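Local atomic coordinates of acetyl xylan esterase (Paenibacillus sp. R4, PDB entry 6AGQ), a protein that probably removes acetyl groups from acetylated xylan and related esters, as a cold-active serine esterase of the alpha/beta-hydrolase fold. Residues Y133-M142 and G145-Y154; V157-D166 and L190-P201. All blocks are in the same frame, centred on the assembly; numbering follows the deposited sequence.

Contact 1. Residues Y133-M142 and G145-Y154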
loop_
_atom_site.group_PDB
_atom_site.type_symbol
_atom_site.label_atom_id
_atom_site.label_comp_id
_atom_site.label_asym_id
_atom_site.label_seq_id
_atom_site.Cartn_x
_atom_site.Cartn_y
_atom_site.Cartn_z
ATOM N N TYR A 133 11.345 -12.490 -33.591
ATOM C CA TYR A 133 10.821 -11.154 -33.602
ATOM C C TYR A 133 11.945 -10.149 -34.041
ATOM O O TYR A 133 13.135 -10.369 -33.783
ATOM C CB TYR A 133 10.175 -10.816 -32.252
ATOM C CG TYR A 133 9.190 -11.861 -31.782
ATOM C CD1 TYR A 133 7.932 -11.931 -32.331
ATOM C CD2 TYR A 133 9.538 -12.821 -30.816
ATOM C CE1 TYR A 133 7.068 -12.900 -31.972
ATOM C CE2 TYR A 133 8.639 -13.803 -30.423
ATOM C CZ TYR A 133 7.403 -13.855 -31.020
ATOM O OH TYR A 133 6.440 -14.816 -30.677
ATOM N N PRO A 134 11.577 -9.085 -34.797
ATOM C CA PRO A 134 12.621 -8.131 -35.228
ATOM C C PRO A 134 13.295 -7.328 -34.136
ATOM O O PRO A 134 14.357 -6.758 -34.396
ATOM C CB PRO A 134 11.894 -7.180 -36.213
ATOM C CG PRO A 134 10.435 -7.476 -36.107
ATOM C CD PRO A 134 10.246 -8.757 -35.339
ATOM N N GLN A 135 12.696 -7.213 -32.959
ATOM C CA GLN A 135 13.274 -6.365 -31.925
ATOM C C GLN A 135 13.069 -7.057 -30.619
ATOM O O GLN A 135 12.429 -8.112 -30.555
ATOM C CB GLN A 135 12.585 -4.977 -31.885
ATOM C CG GLN A 135 12.577 -4.195 -33.221
ATOM C CD GLN A 135 12.181 -2.691 -33.126
ATOM O OE1 GLN A 135 11.703 -2.180 -32.101
ATOM N NE2 GLN A 135 12.390 -1.977 -34.233
ATOM N N GLY A 136 13.557 -6.440 -29.548
ATOM C CA GLY A 136 13.191 -6.904 -28.225
ATOM C C GLY A 136 11.788 -6.531 -27.752
ATOM O O GLY A 136 10.856 -6.226 -28.545
ATOM N N GLY A 137 11.611 -6.556 -26.426
ATOM C CA GLY A 137 10.350 -6.060 -25.864
ATOM C C GLY A 137 10.332 -5.770 -24.399
ATOM O O GLY A 137 11.334 -5.804 -23.747
ATOM N N ILE A 138 9.118 -5.521 -23.910
ATOM C CA ILE A 138 8.805 -5.365 -22.505
ATOM C C ILE A 138 8.706 -6.784 -21.943
ATOM O O ILE A 138 8.162 -7.654 -22.623
ATOM C CB ILE A 138 7.429 -4.651 -22.376
ATOM C CG1 ILE A 138 7.456 -3.283 -23.082
ATOM C CG2 ILE A 138 6.969 -4.486 -20.932
ATOM C CD1 ILE A 138 8.591 -2.345 -22.725
ATOM N N PRO A 139 9.162 -7.022 -20.686
ATOM C CA PRO A 139 8.982 -8.380 -20.147
ATOM C C PRO A 139 7.542 -8.862 -20.300
ATOM O O PRO A 139 6.644 -8.102 -20.027
ATOM C CB PRO A 139 9.320 -8.234 -18.656
ATOM C CG PRO A 139 10.178 -6.997 -18.574
ATOM C CD PRO A 139 9.641 -6.089 -19.658
ATOM N N GLY A 140 7.352 -10.125 -20.681
ATOM C CA GLY A 140 6.057 -10.643 -21.174
ATOM C C GLY A 140 6.042 -10.888 -22.673
ATOM O O GLY A 140 7.076 -11.009 -23.301
ATOM N N TRP A 141 4.870 -10.929 -23.260
ATOM C CA TRP A 141 4.694 -11.336 -24.659
ATOM C C TRP A 141 3.874 -10.354 -25.491
ATOM O O TRP A 141 3.958 -10.425 -26.705
ATOM C CB TRP A 141 4.057 -12.765 -24.706
ATOM C CG TRP A 141 4.865 -13.745 -23.921
ATOM C CD1 TRP A 141 5.998 -14.338 -24.332
ATOM C CD2 TRP A 141 4.681 -14.134 -22.563
ATOM N NE1 TRP A 141 6.498 -15.132 -23.350
ATOM C CE2 TRP A 141 5.720 -14.999 -22.239
ATOM C CE3 TRP A 141 3.731 -13.851 -21.602
ATOM C CZ2 TRP A 141 5.840 -15.585 -20.992
ATOM C CZ3 TRP A 141 3.851 -14.413 -20.366
ATOM C CH2 TRP A 141 4.897 -15.278 -20.062
ATOM N N MET A 142 3.173 -9.408 -24.869
ATOM C CA MET A 142 2.245 -8.470 -25.590
ATOM C C MET A 142 2.918 -7.552 -26.624
ATOM O O MET A 142 2.217 -6.999 -27.505
ATOM C CB MET A 142 1.596 -7.465 -24.611
ATOM C CG MET A 142 0.714 -8.001 -23.510
ATOM S SD MET A 142 -0.633 -8.994 -24.161
ATOM C CE MET A 142 -1.608 -7.640 -24.837
ATOM N N GLY A 145 7.005 -8.244 -31.634
ATOM C CA GLY A 145 6.587 -8.052 -33.036
ATOM C C GLY A 145 5.446 -7.068 -33.213
ATOM O O GLY A 145 4.710 -7.133 -34.207
ATOM N N ILE A 146 5.313 -6.134 -32.282
ATOM C CA ILE A 146 4.161 -5.223 -32.248
ATOM C C ILE A 146 4.048 -4.244 -33.406
ATOM O O ILE A 146 2.933 -3.768 -33.707
ATOM C CB ILE A 146 4.019 -4.493 -30.921
ATOM C CG1 ILE A 146 2.556 -4.015 -30.737
ATOM C CG2 ILE A 146 5.044 -3.378 -30.771
ATOM C CD1 ILE A 146 2.254 -3.685 -29.297
ATOM N N LEU A 147 5.163 -3.976 -34.092
ATOM C CA LEU A 147 5.138 -3.118 -35.283
ATOM C C LEU A 147 4.674 -3.698 -36.618
ATOM O O LEU A 147 4.461 -2.933 -37.558
ATOM C CB LEU A 147 6.479 -2.416 -35.437
ATOM C CG LEU A 147 6.762 -1.504 -34.226
ATOM C CD1 LEU A 147 8.153 -0.872 -34.394
ATOM C CD2 LEU A 147 5.687 -0.424 -34.018
ATOM N N ASP A 148 4.447 -5.005 -36.701
ATOM C CA ASP A 148 3.951 -5.627 -37.919
ATOM C C ASP A 148 3.066 -6.839 -37.573
ATOM O O ASP A 148 3.564 -7.758 -36.967
ATOM C CB ASP A 148 5.162 -6.055 -38.765
ATOM C CG ASP A 148 4.777 -6.747 -40.114
ATOM O OD1 ASP A 148 3.584 -6.743 -40.559
ATOM O OD2 ASP A 148 5.709 -7.314 -40.743
ATOM N N PRO A 149 1.780 -6.867 -38.016
ATOM C CA PRO A 149 0.947 -8.010 -37.641
ATOM C C PRO A 149 1.459 -9.374 -38.164
ATOM O O PRO A 149 1.167 -10.377 -37.553
ATOM C CB PRO A 149 -0.437 -7.687 -38.233
ATOM C CG PRO A 149 -0.202 -6.621 -39.231
ATOM C CD PRO A 149 1.029 -5.876 -38.808
ATOM N N ALA A 150 2.175 -9.390 -39.278
ATOM C CA ALA A 150 2.737 -10.615 -39.827
ATOM C C ALA A 150 3.682 -11.313 -38.857
ATOM O O ALA A 150 3.771 -12.532 -38.911
ATOM C CB ALA A 150 3.475 -10.344 -41.143
ATOM N N SER A 151 4.357 -10.557 -37.980
ATOM C CA SER A 151 5.315 -11.158 -37.016
ATOM C C SER A 151 4.908 -11.019 -35.536
ATOM O O SER A 151 5.687 -11.361 -34.628
ATOM C CB SER A 151 6.711 -10.518 -37.239
ATOM O OG SER A 151 6.673 -9.142 -36.901
ATOM N N TYR A 152 3.679 -10.537 -35.287
ATOM C CA TYR A 152 3.242 -10.266 -33.938
ATOM C C TYR A 152 2.965 -11.556 -33.120
ATOM O O TYR A 152 2.299 -12.452 -33.630
ATOM C CB TYR A 152 2.028 -9.375 -33.970
ATOM C CG TYR A 152 1.467 -9.046 -32.592
ATOM C CD1 TYR A 152 2.219 -8.303 -31.708
ATOM C CD2 TYR A 152 0.177 -9.487 -32.195
ATOM C CE1 TYR A 152 1.727 -7.980 -30.477
ATOM C CE2 TYR A 152 -0.320 -9.185 -30.934
ATOM C CZ TYR A 152 0.476 -8.443 -30.065
ATOM O OH TYR A 152 0.027 -8.089 -28.797
ATOM N N TYR A 153 3.456 -11.621 -31.864
ATOM C CA TYR A 153 3.218 -12.788 -30.958
ATOM C C TYR A 153 1.888 -13.556 -31.111
ATOM O O TYR A 153 1.845 -14.805 -31.247
ATOM C CB TYR A 153 3.303 -12.312 -29.513
ATOM C CG TYR A 153 3.108 -13.373 -28.481
ATOM C CD1 TYR A 153 4.113 -14.325 -28.240
ATOM C CD2 TYR A 153 1.957 -13.438 -27.770
ATOM C CE1 TYR A 153 3.960 -15.323 -27.292
ATOM C CE2 TYR A 153 1.769 -14.427 -26.827
ATOM C CZ TYR A 153 2.776 -15.380 -26.600
ATOM O OH TYR A 153 2.599 -16.352 -25.673
ATOM N N TYR A 154 0.786 -12.822 -31.154
ATOM C CA TYR A 154 -0.511 -13.489 -31.130
ATOM C C TYR A 154 -0.896 -14.067 -32.454
ATOM O O TYR A 154 -1.889 -14.821 -32.488
ATOM C CB TYR A 154 -1.652 -12.666 -30.468
ATOM C CG TYR A 154 -1.593 -12.655 -28.927
ATOM C CD1 TYR A 154 -2.009 -13.769 -28.169
ATOM C CD2 TYR A 154 -1.181 -11.502 -28.239
ATOM C CE1 TYR A 154 -1.930 -13.780 -26.777
ATOM C CE2 TYR A 154 -1.148 -11.466 -26.848
ATOM C CZ TYR A 154 -1.508 -12.598 -26.116
ATOM O OH TYR A 154 -1.463 -12.553 -24.764
HETATM O O HOH W 1 4.352 -16.013 -31.742
HETATM O O HOH W 2 9.786 -7.190 -31.572
#
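Trp141 lays its CB over the centre of the Tyr153 ring, a CH-pi contact with CB 3.4 Å from the ring centroid. Trp141 belongs to the long loop of this alpha/beta-hydrolase fold that leads into helix 153-170 and doubles back on itself just before it. The indole's five-membered ring lies near parallel to the phenol, the planes at 26°, but is offset until hardly any of one ring lies above the other. A chi1 of -179° swings the Tyr153 ring away from its own backbone N and under Trp141 CB, and its hydroxyl goes on to the backbone O of Arg121. With an alanine here, Trp141 CB would probably lose its aromatic floor and Arg121 O this phenol partner. Tyrosine suits Tyr133 likewise: Ser151 O sits at its ring edge, 3.3 Å from CD1, while OH, bonded to Asp129, also accepts a hydrogen bond from a water that donates to Tyr153 O. Met142 SD meets the Tyr154 ring at its edge, a Met-aromatic contact with SD 3.7 Å from CE2. Tyr152 OH donates to Met142 O over 2.8 Å, from a position tilted 29° out of the carbonyl plane.

Contact 2. Residues V157-D166 and L190-P201; sequences VYLDCIRALD and LALAAAGLDSRP
Ala193 presses its CB over one face of the Tyr158 ring, 3.7 Å from the centroid and close to the ring normal, a CH-pi contact. Alanine suits the place, bringing a single methyl where two helices cross. The helix axes of 157-166 and 190-197 approach to 9.3 Å at -67°. Around the same ring, Leu197 CD1 lies at the edge, its side chain about perpendicular to the tyrosine, and Leu190 CD2 comes in obliquely, 3.6 Å from CE1. The other methyl of Leu190, CD1, rests against Cys161 SG; the small cysteine is consistent with so close an approach. Ile162 crosses Leu197 at about a right angle, its CD1 3.7 Å from Leu197 CB.

Towards the other end the packing becomes polar. Asp198 holds its carboxylate opposite its own backbone N (chi1 -158°), where Arg200 grips it side-on, NE to the syn lone pair of OD2 at 2.7 Å and NH2 to OD1, while Arg200 N also bonds OD2 and closes an Asx turn. The same NH2 reaches Asp166 OD1 at 3.0 Å, nearly in the guanidinium plane, although the carboxylate is turned 50° from that plane. One arginine thus bridges two aspartates and probably offsets their mutual repulsion. Leu165 packs on the network twice: its CB lies over one guanidinium face, and its CD1 meets Asp198 CG at 3.6 Å.

Tyr92 of strand 86-92 packs against Leu165, Leu190 and Ala194, so the central sheet backs the crossing, while Met258 of helix 255-259 touches Tyr158 and Leu197.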
loop_
_atom_site.group_PDB
_atom_site.type_symbol
_atom_site.label_atom_id
_atom_site.label_comp_id
_atom_site.label_asym_id
_atom_site.label_seq_id
_atom_site.Cartn_x
_atom_site.Cartn_y
_atom_site.Cartn_z
ATOM N N VAL A 157 0.007 -17.624 -31.914
ATOM C CA VAL A 157 -0.879 -18.122 -30.820
ATOM C C VAL A 157 -2.274 -18.478 -31.330
ATOM O O VAL A 157 -2.820 -19.562 -31.009
ATOM C CB VAL A 157 -0.920 -17.114 -29.633
ATOM C CG1 VAL A 157 -1.801 -17.595 -28.518
ATOM C CG2 VAL A 157 0.501 -16.896 -29.100
ATOM N N TYR A 158 -2.871 -17.587 -32.149
ATOM C CA TYR A 158 -4.222 -17.831 -32.655
ATOM C C TYR A 158 -4.256 -19.025 -33.567
ATOM O O TYR A 158 -5.198 -19.830 -33.539
ATOM C CB TYR A 158 -4.818 -16.618 -33.369
ATOM C CG TYR A 158 -5.228 -15.470 -32.469
ATOM C CD1 TYR A 158 -4.774 -15.351 -31.161
ATOM C CD2 TYR A 158 -6.040 -14.478 -32.936
ATOM C CE1 TYR A 158 -5.147 -14.286 -30.363
ATOM C CE2 TYR A 158 -6.351 -13.374 -32.131
ATOM C CZ TYR A 158 -5.926 -13.304 -30.870
ATOM O OH TYR A 158 -6.240 -12.248 -30.068
ATOM N N LEU A 159 -3.226 -19.168 -34.370
ATOM C CA LEU A 159 -3.118 -20.387 -35.198
ATOM C C LEU A 159 -2.990 -21.671 -34.375
ATOM O O LEU A 159 -3.558 -22.696 -34.754
ATOM C CB LEU A 159 -1.904 -20.251 -36.151
ATOM C CG LEU A 159 -2.047 -19.146 -37.168
ATOM C CD1 LEU A 159 -0.778 -19.031 -37.995
ATOM C CD2 LEU A 159 -3.244 -19.303 -38.100
ATOM N N ASP A 160 -2.177 -21.665 -33.314
ATOM C CA ASP A 160 -2.099 -22.848 -32.381
ATOM C C ASP A 160 -3.489 -23.212 -31.834
ATOM O O ASP A 160 -3.817 -24.404 -31.684
ATOM C CB ASP A 160 -1.233 -22.583 -31.188
ATOM C CG ASP A 160 0.228 -22.270 -31.543
ATOM O OD1 ASP A 160 0.700 -22.666 -32.647
ATOM O OD2 ASP A 160 0.918 -21.583 -30.702
ATOM N N CYS A 161 -4.302 -22.167 -31.573
ATOM C CA CYS A 161 -5.631 -22.286 -31.003
ATOM C C CYS A 161 -6.612 -22.862 -31.971
ATOM O O CYS A 161 -7.561 -23.483 -31.532
ATOM C CB CYS A 161 -6.153 -20.944 -30.416
ATOM S SG CYS A 161 -5.219 -20.382 -28.952
ATOM N N ILE A 162 -6.435 -22.580 -33.265
ATOM C CA ILE A 162 -7.259 -23.187 -34.327
ATOM C C ILE A 162 -6.806 -24.635 -34.560
ATOM O O ILE A 162 -7.608 -25.581 -34.816
ATOM C CB ILE A 162 -7.152 -22.344 -35.637
ATOM C CG1 ILE A 162 -8.033 -21.073 -35.508
ATOM C CG2 ILE A 162 -7.516 -23.153 -36.907
ATOM C CD1 ILE A 162 -7.658 -20.004 -36.541
ATOM N N ARG A 163 -5.498 -24.822 -34.470
ATOM C CA ARG A 163 -4.964 -26.166 -34.566
ATOM C C ARG A 163 -5.382 -27.083 -33.394
ATOM O O ARG A 163 -5.462 -28.299 -33.603
ATOM C CB ARG A 163 -3.451 -26.098 -34.774
ATOM C CG ARG A 163 -3.128 -25.539 -36.141
ATOM C CD ARG A 163 -1.699 -25.073 -36.242
ATOM N NE ARG A 163 -0.783 -26.200 -36.417
ATOM C CZ ARG A 163 -0.558 -26.857 -37.545
ATOM N NH1 ARG A 163 -1.168 -26.521 -38.705
ATOM N NH2 ARG A 163 0.329 -27.855 -37.515
ATOM N N ALA A 164 -5.694 -26.540 -32.215
ATOM C CA ALA A 164 -6.386 -27.316 -31.179
ATOM C C ALA A 164 -7.768 -27.839 -31.633
ATOM O O ALA A 164 -8.194 -28.908 -31.267
ATOM C CB ALA A 164 -6.522 -26.509 -29.902
ATOM N N LEU A 165 -8.474 -27.083 -32.453
ATOM C CA LEU A 165 -9.741 -27.592 -33.022
ATOM C C LEU A 165 -9.456 -28.688 -34.052
ATOM O O LEU A 165 -10.204 -29.646 -34.098
ATOM C CB LEU A 165 -10.551 -26.499 -33.684
ATOM C CG LEU A 165 -10.744 -25.222 -32.875
ATOM C CD1 LEU A 165 -11.331 -24.109 -33.756
ATOM C CD2 LEU A 165 -11.568 -25.484 -31.622
ATOM N N ASP A 166 -8.375 -28.562 -34.844
ATOM C CA ASP A 166 -7.889 -29.658 -35.752
ATOM C C ASP A 166 -7.561 -30.904 -34.923
ATOM O O ASP A 166 -7.834 -32.008 -35.347
ATOM C CB ASP A 166 -6.565 -29.324 -36.558
ATOM C CG ASP A 166 -6.677 -28.100 -37.535
ATOM O OD1 ASP A 166 -7.790 -27.643 -37.835
ATOM O OD2 ASP A 166 -5.609 -27.599 -38.022
ATOM N N LEU A 190 -8.713 -15.713 -26.427
ATOM C CA LEU A 190 -8.439 -16.828 -27.336
ATOM C C LEU A 190 -9.676 -17.573 -27.790
ATOM O O LEU A 190 -9.667 -18.042 -28.915
ATOM C CB LEU A 190 -7.389 -17.901 -26.801
ATOM C CG LEU A 190 -6.047 -17.243 -26.351
ATOM C CD1 LEU A 190 -4.964 -18.198 -25.878
ATOM C CD2 LEU A 190 -5.505 -16.369 -27.475
ATOM N N ALA A 191 -10.673 -17.786 -26.933
ATOM C CA ALA A 191 -11.913 -18.434 -27.375
ATOM C C ALA A 191 -12.718 -17.518 -28.324
ATOM O O ALA A 191 -13.412 -18.039 -29.207
ATOM C CB ALA A 191 -12.818 -18.822 -26.213
ATOM N N LEU A 192 -12.700 -16.209 -28.145
ATOM C CA LEU A 192 -13.366 -15.322 -29.150
ATOM C C LEU A 192 -12.606 -15.426 -30.506
ATOM O O LEU A 192 -13.223 -15.417 -31.582
ATOM C CB LEU A 192 -13.410 -13.844 -28.685
ATOM C CG LEU A 192 -14.298 -13.470 -27.495
ATOM C CD1 LEU A 192 -14.150 -11.990 -27.168
ATOM C CD2 LEU A 192 -15.759 -13.765 -27.745
ATOM N N ALA A 193 -11.271 -15.552 -30.451
ATOM C CA ALA A 193 -10.457 -15.730 -31.676
ATOM C C ALA A 193 -10.810 -17.055 -32.373
ATOM O O ALA A 193 -10.928 -17.146 -33.588
ATOM C CB ALA A 193 -8.969 -15.711 -31.342
ATOM N N ALA A 194 -10.894 -18.096 -31.605
ATOM C CA ALA A 194 -11.137 -19.414 -32.170
ATOM C C ALA A 194 -12.471 -19.460 -32.848
ATOM O O ALA A 194 -12.575 -19.918 -33.972
ATOM C CB ALA A 194 -11.085 -20.461 -31.113
ATOM N N ALA A 195 -13.480 -18.945 -32.167
ATOM C CA ALA A 195 -14.818 -18.881 -32.716
ATOM C C ALA A 195 -14.965 -17.848 -33.835
ATOM O O ALA A 195 -15.814 -17.978 -34.700
ATOM C CB ALA A 195 -15.794 -18.586 -31.607
ATOM N N GLY A 196 -14.165 -16.791 -33.790
ATOM C CA GLY A 196 -14.209 -15.773 -34.811
ATOM C C GLY A 196 -13.560 -16.158 -36.119
ATOM O O GLY A 196 -14.045 -15.787 -37.174
ATOM N N LEU A 197 -12.468 -16.902 -36.024
ATOM C CA LEU A 197 -11.661 -17.347 -37.162
ATOM C C LEU A 197 -11.980 -18.765 -37.677
ATOM O O LEU A 197 -11.426 -19.200 -38.700
ATOM C CB LEU A 197 -10.164 -17.277 -36.776
ATOM C CG LEU A 197 -9.639 -15.862 -36.455
ATOM C CD1 LEU A 197 -8.145 -15.850 -36.202
ATOM C CD2 LEU A 197 -9.967 -14.864 -37.568
ATOM N N ASP A 198 -12.874 -19.477 -37.013
ATOM C CA ASP A 198 -13.198 -20.837 -37.415
ATOM C C ASP A 198 -14.661 -21.067 -37.290
ATOM O O ASP A 198 -15.233 -20.690 -36.280
ATOM C CB ASP A 198 -12.450 -21.842 -36.504
ATOM C CG ASP A 198 -12.298 -23.227 -37.143
ATOM O OD1 ASP A 198 -11.289 -23.443 -37.856
ATOM O OD2 ASP A 198 -13.170 -24.121 -36.939
ATOM N N SER A 199 -15.257 -21.735 -38.267
ATOM C CA SER A 199 -16.710 -22.032 -38.266
ATOM C C SER A 199 -17.165 -23.191 -37.422
ATOM O O SER A 199 -18.368 -23.414 -37.341
ATOM C CB SER A 199 -17.215 -22.395 -39.668
ATOM O OG SER A 199 -16.858 -21.424 -40.587
ATOM N N ARG A 200 -16.246 -24.000 -36.920
ATOM C CA ARG A 200 -16.633 -25.288 -36.313
ATOM C C ARG A 200 -17.271 -25.179 -34.899
ATOM O O ARG A 200 -18.196 -25.950 -34.597
ATOM C CB ARG A 200 -15.469 -26.308 -36.315
ATOM C CG ARG A 200 -15.188 -26.934 -37.703
ATOM C CD ARG A 200 -13.833 -27.643 -37.768
ATOM N NE ARG A 200 -12.671 -26.730 -37.553
ATOM C CZ ARG A 200 -11.386 -27.095 -37.576
ATOM N NH1 ARG A 200 -11.043 -28.348 -37.812
ATOM N NH2 ARG A 200 -10.418 -26.198 -37.366
ATOM N N PRO A 201 -16.757 -24.293 -34.026
ATOM C CA PRO A 201 -17.286 -24.238 -32.659
ATOM C C PRO A 201 -18.744 -23.851 -32.638
ATOM O O PRO A 201 -19.151 -22.952 -33.356
ATOM C CB PRO A 201 -16.430 -23.160 -31.981
ATOM C CG PRO A 201 -15.221 -23.043 -32.818
ATOM C CD PRO A 201 -15.635 -23.350 -34.206
#

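Both contacts draw on helix 153-170: contact 1 folds the preceding loop around its first turn, and contact 2 packs its middle against helix 186-197. Their centres are about 20 Å apart. Contact 1 lies about 18 Å from the centre of the chain and beside a second subunit; contact 2 is buried about 8 Å from it. Helix 186-197 starts within what is probably the nucleophile elbow (Gly183, Ser185, Gly187); Leu190 of contact 2 lies near it without touching, and Tyr154 of contact 1 bonds Gln186. The side chains of Ile146 (contact 1) and Tyr158 (contact 2) are about 10 and 11 Å from a bound zinc ion. Arg121 bonds Tyr153 through its backbone O and Asp160 through its side chain.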